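Local coordinates for protein adenosine kinase (Sinorhizobium meliloti, PDB 3UBO) that probably phosphorylates adenosine at the expense of ATP, as a pfkB-family sugar and nucleoside kinase, and here holds adenosine together with ADP, at residues M37-A42 against V195-S200; F193-H196 against E201-E204. All coordinates share one frame; numbering follows the deposited sequence.

Contact 1: M37-A42 against V195-S200. With ADN (adenosine), chain C.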
HETATM    1  N   MSE A  37       4.700  19.826  -5.268  1.00 55.15           N
HETATM    2  CA  MSE A  37       5.723  18.875  -4.957  1.00 56.98           C
HETATM    3  C   MSE A  37       6.816  19.624  -4.289  1.00 59.80           C
HETATM    4  O   MSE A  37       7.380  20.525  -4.851  1.00 59.25           O
HETATM    5  CB  MSE A  37       6.347  18.291  -6.183  1.00 57.73           C
HETATM    6  CG  MSE A  37       7.756  18.756  -6.271  1.00 64.07           C
HETATM    7 SE   MSE A  37       9.024  17.484  -5.829  1.00 75.57          SE
HETATM    8  CE  MSE A  37      10.217  17.908  -7.166  1.00 58.99           C
ATOM      9  N   ASN A  38       7.060  19.258  -3.035  1.00 59.39           N
ATOM     10  CA  ASN A  38       8.071  19.899  -2.213  1.00 55.24           C
ATOM     11  C   ASN A  38       9.345  19.075  -2.207  1.00 56.59           C
ATOM     12  O   ASN A  38       9.314  17.859  -2.016  1.00 56.40           O
ATOM     13  CB  ASN A  38       7.561  20.092  -0.784  1.00 54.36           C
ATOM     14  CG  ASN A  38       6.221  20.801  -0.735  1.00 56.19           C
ATOM     15  OD1 ASN A  38       6.131  21.954  -0.316  1.00 60.01           O
ATOM     16  ND2 ASN A  38       5.171  20.111  -1.166  1.00 56.42           N
ATOM     17  N   LEU A  39      10.464  19.748  -2.424  1.00 57.22           N
ATOM     18  CA  LEU A  39      11.725  19.099  -2.528  1.00 56.04           C
ATOM     19  C   LEU A  39      12.414  19.196  -1.218  1.00 55.65           C
ATOM     20  O   LEU A  39      12.524  20.251  -0.656  1.00 55.32           O
ATOM     21  CB  LEU A  39      12.549  19.805  -3.561  1.00 58.20           C
ATOM     22  CG  LEU A  39      12.422  19.249  -4.953  1.00 57.60           C
ATOM     23  CD1 LEU A  39      13.014  20.236  -5.848  1.00 55.72           C
ATOM     24  CD2 LEU A  39      13.124  17.951  -5.061  1.00 55.34           C
ATOM     25  N   ILE A  40      12.890  18.070  -0.747  1.00 52.93           N
ATOM     26  CA  ILE A  40      13.443  17.970   0.581  1.00 53.61           C
ATOM     27  C   ILE A  40      14.740  17.145   0.610  1.00 50.82           C
ATOM     28  O   ILE A  40      14.897  16.148  -0.145  1.00 49.04           O
ATOM     29  CB  ILE A  40      12.395  17.284   1.545  1.00 50.86           C
ATOM     30  CG1 ILE A  40      12.295  15.779   1.264  1.00 50.09           C
ATOM     31  CG2 ILE A  40      11.122  17.959   1.468  1.00 48.57           C
ATOM     32  CD1 ILE A  40      11.212  15.052   2.020  1.00 48.16           C
ATOM     33  N   ASN A  41      15.642  17.520   1.512  1.00 48.77           N
ATOM     34  CA  ASN A  41      16.805  16.650   1.766  1.00 47.23           C
ATOM     35  C   ASN A  41      16.413  15.426   2.573  1.00 47.21           C
ATOM     36  O   ASN A  41      15.264  15.255   2.959  1.00 48.46           O
ATOM     37  CB  ASN A  41      17.938  17.396   2.471  1.00 47.89           C
ATOM     38  CG  ASN A  41      17.492  18.047   3.774  1.00 51.78           C
ATOM     39  OD1 ASN A  41      16.600  17.546   4.480  1.00 50.87           O
ATOM     40  ND2 ASN A  41      18.082  19.198   4.082  1.00 52.72           N
ATOM     41  N   ALA A  42      17.376  14.587   2.866  1.00 46.23           N
ATOM     42  CA  ALA A  42      17.118  13.325   3.551  1.00 48.97           C
ATOM     43  C   ALA A  42      16.689  13.464   5.004  1.00 52.23           C
ATOM     44  O   ALA A  42      16.024  12.557   5.522  1.00 50.02           O
ATOM     45  CB  ALA A  42      18.358  12.393   3.494  1.00 42.10           C
ATOM     46  N   VAL A 195       7.533  24.288 -13.226  1.00 68.45           N
ATOM     47  CA  VAL A 195       7.335  25.322 -14.252  1.00 70.38           C
ATOM     48  C   VAL A 195       8.042  26.690 -13.984  1.00 72.53           C
ATOM     49  O   VAL A 195       8.833  27.112 -14.816  1.00 73.60           O
ATOM     50  CB  VAL A 195       5.848  25.429 -14.749  1.00 70.67           C
ATOM     51  CG1 VAL A 195       5.637  26.634 -15.648  1.00 70.61           C
ATOM     52  CG2 VAL A 195       5.437  24.127 -15.478  1.00 67.89           C
ATOM     53  N   HIS A 196       7.825  27.369 -12.860  1.00 71.66           N
ATOM     54  CA  HIS A 196       8.669  28.552 -12.590  1.00 70.54           C
ATOM     55  C   HIS A 196      10.179  28.283 -12.577  1.00 70.65           C
ATOM     56  O   HIS A 196      10.955  29.031 -13.174  1.00 73.96           O
ATOM     57  CB  HIS A 196       8.287  29.223 -11.289  1.00 68.69           C
ATOM     58  CG  HIS A 196       6.868  29.673 -11.246  1.00 71.25           C
ATOM     59  ND1 HIS A 196       5.828  28.820 -10.926  1.00 74.19           N
ATOM     60  CD2 HIS A 196       6.308  30.887 -11.464  1.00 74.74           C
ATOM     61  CE1 HIS A 196       4.683  29.489 -10.949  1.00 70.38           C
ATOM     62  NE2 HIS A 196       4.945  30.746 -11.272  1.00 74.19           N
ATOM     63  N   ARG A 197      10.605  27.212 -11.915  1.00 70.00           N
ATOM     64  CA  ARG A 197      12.038  26.869 -11.707  1.00 69.05           C
ATOM     65  C   ARG A 197      12.781  26.514 -13.036  1.00 69.47           C
ATOM     66  O   ARG A 197      14.005  26.401 -13.091  1.00 66.11           O
ATOM     67  CB  ARG A 197      12.075  25.723 -10.658  1.00 68.09           C
ATOM     68  CG  ARG A 197      13.400  24.985 -10.198  1.00 69.02           C
ATOM     69  CD  ARG A 197      13.167  24.132  -8.797  1.00 66.92           C
ATOM     70  NE  ARG A 197      12.381  22.880  -8.913  1.00 65.85           N
ATOM     71  CZ  ARG A 197      11.059  22.743  -8.655  1.00 68.58           C
ATOM     72  NH1 ARG A 197      10.300  23.760  -8.202  1.00 64.11           N
ATOM     73  NH2 ARG A 197      10.480  21.561  -8.856  1.00 67.26           N
ATOM     74  N   TYR A 198      12.002  26.313 -14.099  1.00 72.16           N
ATOM     75  CA  TYR A 198      12.532  25.978 -15.420  1.00 72.92           C
ATOM     76  C   TYR A 198      11.642  26.474 -16.549  1.00 73.19           C
ATOM     77  O   TYR A 198      11.554  25.786 -17.561  1.00 73.46           O
ATOM     78  CB  TYR A 198      12.711  24.457 -15.606  1.00 70.72           C
ATOM     79  CG  TYR A 198      13.516  23.762 -14.526  1.00 69.43           C
ATOM     80  CD1 TYR A 198      14.909  23.851 -14.479  1.00 72.28           C
ATOM     81  CD2 TYR A 198      12.884  23.034 -13.536  1.00 68.68           C
ATOM     82  CE1 TYR A 198      15.660  23.199 -13.464  1.00 70.41           C
ATOM     83  CE2 TYR A 198      13.602  22.411 -12.529  1.00 67.88           C
ATOM     84  CZ  TYR A 198      14.981  22.487 -12.496  1.00 69.37           C
ATOM     85  OH  TYR A 198      15.661  21.840 -11.500  1.00 68.10           O
ATOM     86  N   ARG A 199      11.000  27.643 -16.391  1.00 73.01           N
ATOM     87  CA  ARG A 199      10.175  28.254 -17.478  1.00 76.85           C
ATOM     88  C   ARG A 199      10.910  28.141 -18.823  1.00 77.62           C
ATOM     89  O   ARG A 199      10.371  27.684 -19.842  1.00 77.74           O
ATOM     90  CB  ARG A 199       9.869  29.739 -17.185  1.00 74.60           C
ATOM     91  CG  ARG A 199       8.491  30.207 -17.600  1.00 78.98           C
ATOM     92  CD  ARG A 199       7.831  31.190 -16.540  1.00 81.59           C
ATOM     93  NE  ARG A 199       7.794  32.614 -16.950  1.00 85.81           N
ATOM     94  CZ  ARG A 199       7.225  33.618 -16.256  1.00 86.67           C
ATOM     95  NH1 ARG A 199       6.630  33.362 -15.083  1.00 82.25           N
ATOM     96  NH2 ARG A 199       7.252  34.881 -16.725  1.00 81.10           N
ATOM     97  N   SER A 200      12.170  28.551 -18.791  1.00 76.91           N
ATOM     98  CA  SER A 200      12.905  28.820 -19.991  1.00 74.74           C
ATOM     99  C   SER A 200      13.424  27.518 -20.542  1.00 76.37           C
ATOM    100  O   SER A 200      13.166  27.235 -21.700  1.00 78.09           O
ATOM    101  CB  SER A 200      14.039  29.764 -19.681  1.00 73.67           C
ATOM    102  OG  SER A 200      14.889  29.135 -18.752  1.00 77.78           O
TER
HETATM  103  O5' ADN C 353       1.689  13.135  -9.726  1.00 62.56           O
HETATM  104  C5' ADN C 353       1.609  11.801  -9.098  1.00 59.20           C
HETATM  105  C4' ADN C 353       2.995  11.206  -8.671  1.00 57.27           C
HETATM  106  O4' ADN C 353       4.021  12.196  -8.535  1.00 60.11           O
HETATM  107  C3' ADN C 353       3.289  10.200  -7.441  1.00 55.91           C
HETATM  108  O3' ADN C 353       2.961   8.832  -7.422  1.00 58.64           O
HETATM  109  C2' ADN C 353       4.800  10.476  -7.135  1.00 56.50           C
HETATM  110  O2' ADN C 353       5.651   9.313  -7.049  1.00 55.59           O
HETATM  111  C1' ADN C 353       5.135  11.449  -8.194  1.00 59.74           C
HETATM  112  N9  ADN C 353       6.190  12.407  -7.744  1.00 61.81           N
HETATM  113  C8  ADN C 353       6.266  13.276  -6.618  1.00 62.11           C
HETATM  114  N7  ADN C 353       7.422  14.095  -6.721  1.00 59.29           N
HETATM  115  C5  ADN C 353       8.052  13.731  -7.926  1.00 62.73           C
HETATM  116  C6  ADN C 353       9.248  14.175  -8.553  1.00 61.53           C
HETATM  117  N6  ADN C 353      10.060  15.220  -7.988  1.00 60.93           N
HETATM  118  N1  ADN C 353       9.613  13.575  -9.812  1.00 61.70           N
HETATM  119  C2  ADN C 353       8.789  12.559 -10.399  1.00 60.08           C
HETATM  120  N3  ADN C 353       7.591  12.089  -9.808  1.00 58.33           N
HETATM  121  C4  ADN C 353       7.266  12.682  -8.565  1.00 60.90           C

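Contact 2: F193-H196 against E201-E204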
ATOM      1  N   PHE A 193       5.477  24.529  -9.857  1.00 66.77           N
ATOM      2  CA  PHE A 193       6.669  25.245  -9.374  1.00 65.84           C
ATOM      3  C   PHE A 193       7.862  24.846 -10.167  1.00 67.47           C
ATOM      4  O   PHE A 193       8.766  25.627 -10.330  1.00 68.35           O
ATOM      5  CB  PHE A 193       6.938  25.053  -7.874  1.00 65.01           C
ATOM      6  CG  PHE A 193       5.954  25.797  -7.002  1.00 66.87           C
ATOM      7  CD1 PHE A 193       6.254  27.068  -6.523  1.00 63.47           C
ATOM      8  CD2 PHE A 193       4.690  25.225  -6.689  1.00 64.34           C
ATOM      9  CE1 PHE A 193       5.300  27.790  -5.733  1.00 64.22           C
ATOM     10  CE2 PHE A 193       3.729  25.936  -5.897  1.00 61.72           C
ATOM     11  CZ  PHE A 193       4.047  27.227  -5.418  1.00 61.87           C
ATOM     12  N   CYS A 194       7.868  23.592 -10.615  1.00 69.53           N
ATOM     13  CA  CYS A 194       8.818  23.078 -11.585  1.00 65.94           C
ATOM     14  C   CYS A 194       8.742  24.066 -12.711  1.00 68.01           C
ATOM     15  O   CYS A 194       9.748  24.677 -13.070  1.00 70.34           O
ATOM     16  CB  CYS A 194       8.364  21.716 -12.066  1.00 64.06           C
ATOM     17  SG  CYS A 194       9.667  20.622 -12.624  1.00 66.50           S
ATOM     18  N   VAL A 195       7.533  24.288 -13.226  1.00 68.45           N
ATOM     19  CA  VAL A 195       7.335  25.322 -14.252  1.00 70.38           C
ATOM     20  C   VAL A 195       8.042  26.690 -13.984  1.00 72.53           C
ATOM     21  O   VAL A 195       8.833  27.112 -14.816  1.00 73.60           O
ATOM     22  CB  VAL A 195       5.848  25.429 -14.749  1.00 70.67           C
ATOM     23  CG1 VAL A 195       5.637  26.634 -15.648  1.00 70.61           C
ATOM     24  CG2 VAL A 195       5.437  24.127 -15.478  1.00 67.89           C
ATOM     25  N   HIS A 196       7.825  27.369 -12.860  1.00 71.66           N
ATOM     26  CA  HIS A 196       8.669  28.552 -12.590  1.00 70.54           C
ATOM     27  C   HIS A 196      10.179  28.283 -12.577  1.00 70.65           C
ATOM     28  O   HIS A 196      10.955  29.031 -13.174  1.00 73.96           O
ATOM     29  CB  HIS A 196       8.287  29.223 -11.289  1.00 68.69           C
ATOM     30  CG  HIS A 196       6.868  29.673 -11.246  1.00 71.25           C
ATOM     31  ND1 HIS A 196       5.828  28.820 -10.926  1.00 74.19           N
ATOM     32  CD2 HIS A 196       6.308  30.887 -11.464  1.00 74.74           C
ATOM     33  CE1 HIS A 196       4.683  29.489 -10.949  1.00 70.38           C
ATOM     34  NE2 HIS A 196       4.945  30.746 -11.272  1.00 74.19           N
ATOM     35  N   GLU A 201      14.129  26.718 -19.727  1.00 74.84           N
ATOM     36  CA  GLU A 201      14.618  25.402 -20.188  1.00 74.83           C
ATOM     37  C   GLU A 201      13.529  24.616 -20.895  1.00 76.49           C
ATOM     38  O   GLU A 201      13.798  23.925 -21.879  1.00 76.75           O
ATOM     39  CB  GLU A 201      15.201  24.530 -19.061  1.00 73.55           C
ATOM     40  CG  GLU A 201      16.632  24.869 -18.638  1.00 74.32           C
ATOM     41  CD  GLU A 201      16.676  25.734 -17.380  1.00 75.00           C
ATOM     42  OE1 GLU A 201      15.712  26.514 -17.154  1.00 73.81           O
ATOM     43  OE2 GLU A 201      17.682  25.625 -16.633  1.00 77.22           O
ATOM     44  N   PHE A 202      12.303  24.744 -20.378  1.00 76.02           N
ATOM     45  CA  PHE A 202      11.134  24.019 -20.854  1.00 76.05           C
ATOM     46  C   PHE A 202      10.734  24.518 -22.269  1.00 77.92           C
ATOM     47  O   PHE A 202      10.788  23.729 -23.222  1.00 78.58           O
ATOM     48  CB  PHE A 202       9.968  24.091 -19.804  1.00 75.30           C
ATOM     49  CG  PHE A 202      10.080  23.072 -18.647  1.00 73.18           C
ATOM     50  CD1 PHE A 202      11.242  22.294 -18.458  1.00 71.02           C
ATOM     51  CD2 PHE A 202       9.034  22.933 -17.716  1.00 68.96           C
ATOM     52  CE1 PHE A 202      11.298  21.363 -17.377  1.00 70.40           C
ATOM     53  CE2 PHE A 202       9.088  22.013 -16.635  1.00 65.51           C
ATOM     54  CZ  PHE A 202      10.184  21.233 -16.458  1.00 66.96           C
ATOM     55  N   LEU A 203      10.369  25.805 -22.404  1.00 79.07           N
ATOM     56  CA  LEU A 203      10.094  26.476 -23.713  1.00 79.99           C
ATOM     57  C   LEU A 203      11.066  26.169 -24.897  1.00 77.62           C
ATOM     58  O   LEU A 203      10.678  25.679 -25.967  1.00 76.70           O
ATOM     59  CB  LEU A 203      10.021  27.996 -23.509  1.00 76.06           C
ATOM     60  CG  LEU A 203       8.827  28.505 -22.713  1.00 74.46           C
ATOM     61  CD1 LEU A 203       8.951  29.957 -22.449  1.00 73.14           C
ATOM     62  CD2 LEU A 203       7.568  28.270 -23.517  1.00 78.06           C
ATOM     63  N   GLU A 204      12.319  26.486 -24.686  1.00 74.09           N
ATOM     64  CA  GLU A 204      13.339  26.246 -25.683  1.00 78.65           C
ATOM     65  C   GLU A 204      13.425  24.757 -25.991  1.00 79.16           C
ATOM     66  O   GLU A 204      13.755  24.313 -27.111  1.00 78.43           O
ATOM     67  CB  GLU A 204      14.702  26.746 -25.153  1.00 76.83           C
ATOM     68  CG  GLU A 204      15.942  26.118 -25.796  1.00 77.55           C
ATOM     69  CD  GLU A 204      16.128  26.513 -27.258  1.00 77.87           C
ATOM     70  OE1 GLU A 204      15.569  27.568 -27.685  1.00 73.49           O
ATOM     71  OE2 GLU A 204      16.839  25.748 -27.962  1.00 76.64           O
TER

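Contact 1: M37-A42 against V195-S200
The adenosine pocket of this pfkB-family kinase is the setting: strand 37-39 borders the N6/N7 edge of the adenine through M37, and the long side chain of R197 reaches up from helix 192-197 to M37 and L39. M37 is a selenomethionine, and its terminal CE lies 4.0 Å from NH2 of R197, oblique to the guanidinium plane, the two side chains crossing at about a right angle. L39 lays a methyl over one face of the same guanidinium, with CD1 4.1 Å from R197 NE. These are loose van der Waals touches, and neither strand residue gives the cation an acceptor.

The charge of R197 is answered by D163, which forms a salt bridge with NE; the same carboxylate oxygen, D163 OD1, also takes a hydrogen bond from OH of Y198. With CG of R197 anti to the backbone N (chi1 176°), the chain starts out extended from the helix, and a bend at chi3 (74°) brings one guanidinium face to L39 CD1. Closer to its root, CG of R197 rests 3.5 Å above one face of the Y198 ring, displaced toward the rim.

Strand 37-39 is an outer strand of the five-stranded mixed sheet that, as in ribokinase-like enzymes, forms the lid over the substrate, whereas R197 belongs to helix 192-197 of the larger alpha/beta domain. The touch therefore runs from lid to main domain beside bound adenosine. N38 points away from R197, tied through its amide to M129 O and I33 N, while M37 turns to the adenine; its terminal methyl is modelled too close to ADN N6, so its exact pose is doubtful.

Contact 2: F193-H196 against E201-E204
Two consecutive short helices, 192-197 and 199-207, form a helix-helix corner of the larger domain with Y198 at the break, the ring of F202 filling the angle between them. The CA atoms of V195 and F202 are 7.7 Å apart. F202 points its side chain at the first helix, and its far end does the touching: CZ lies 3.9 Å from SG of C194. The sulfur stands 5.2 Å from the ring centroid and 72° off the ring normal, an oblique sulfur-aromatic contact. SG reaches the ring by lying anti to its own backbone N (chi1 -153°). V195 comes to the ring edge instead, CG2 near the ring plane and 4.4 Å from CE2 of F202.

W162 meets the F202 ring edge-to-face, and V195 also packs on A223 and L224 of helix 218-224, the next helix against this corner. All three touching side chains are buried. Since the contact consists of a thiol, a valine methyl and an aromatic ring, what it adds to the corner is dispersion between apolar groups, with perhaps a small electrostatic share from the polarisable sulfur.

In the fold
Both contacts draw on helices 192-197 and 199-207 and share V195 and H196, but those two residues take no part in contact 1 and, of the two, V195 alone takes part in contact 2. Contact 2 is local and wholly buried, an apolar seam between helices adjoining in sequence. Contact 1 is long-range and partly buried, spanning 153 residues to join the lid sheet to the main domain, with one buried, one partly exposed and one exposed side chain. Its chemistry is mixed accordingly: methyls against a cation whose charge D163 balances. Their centres lie about 10 Å apart, and W162 lies beside both, meeting Y198 next to contact 1 as well as the ring of contact 2.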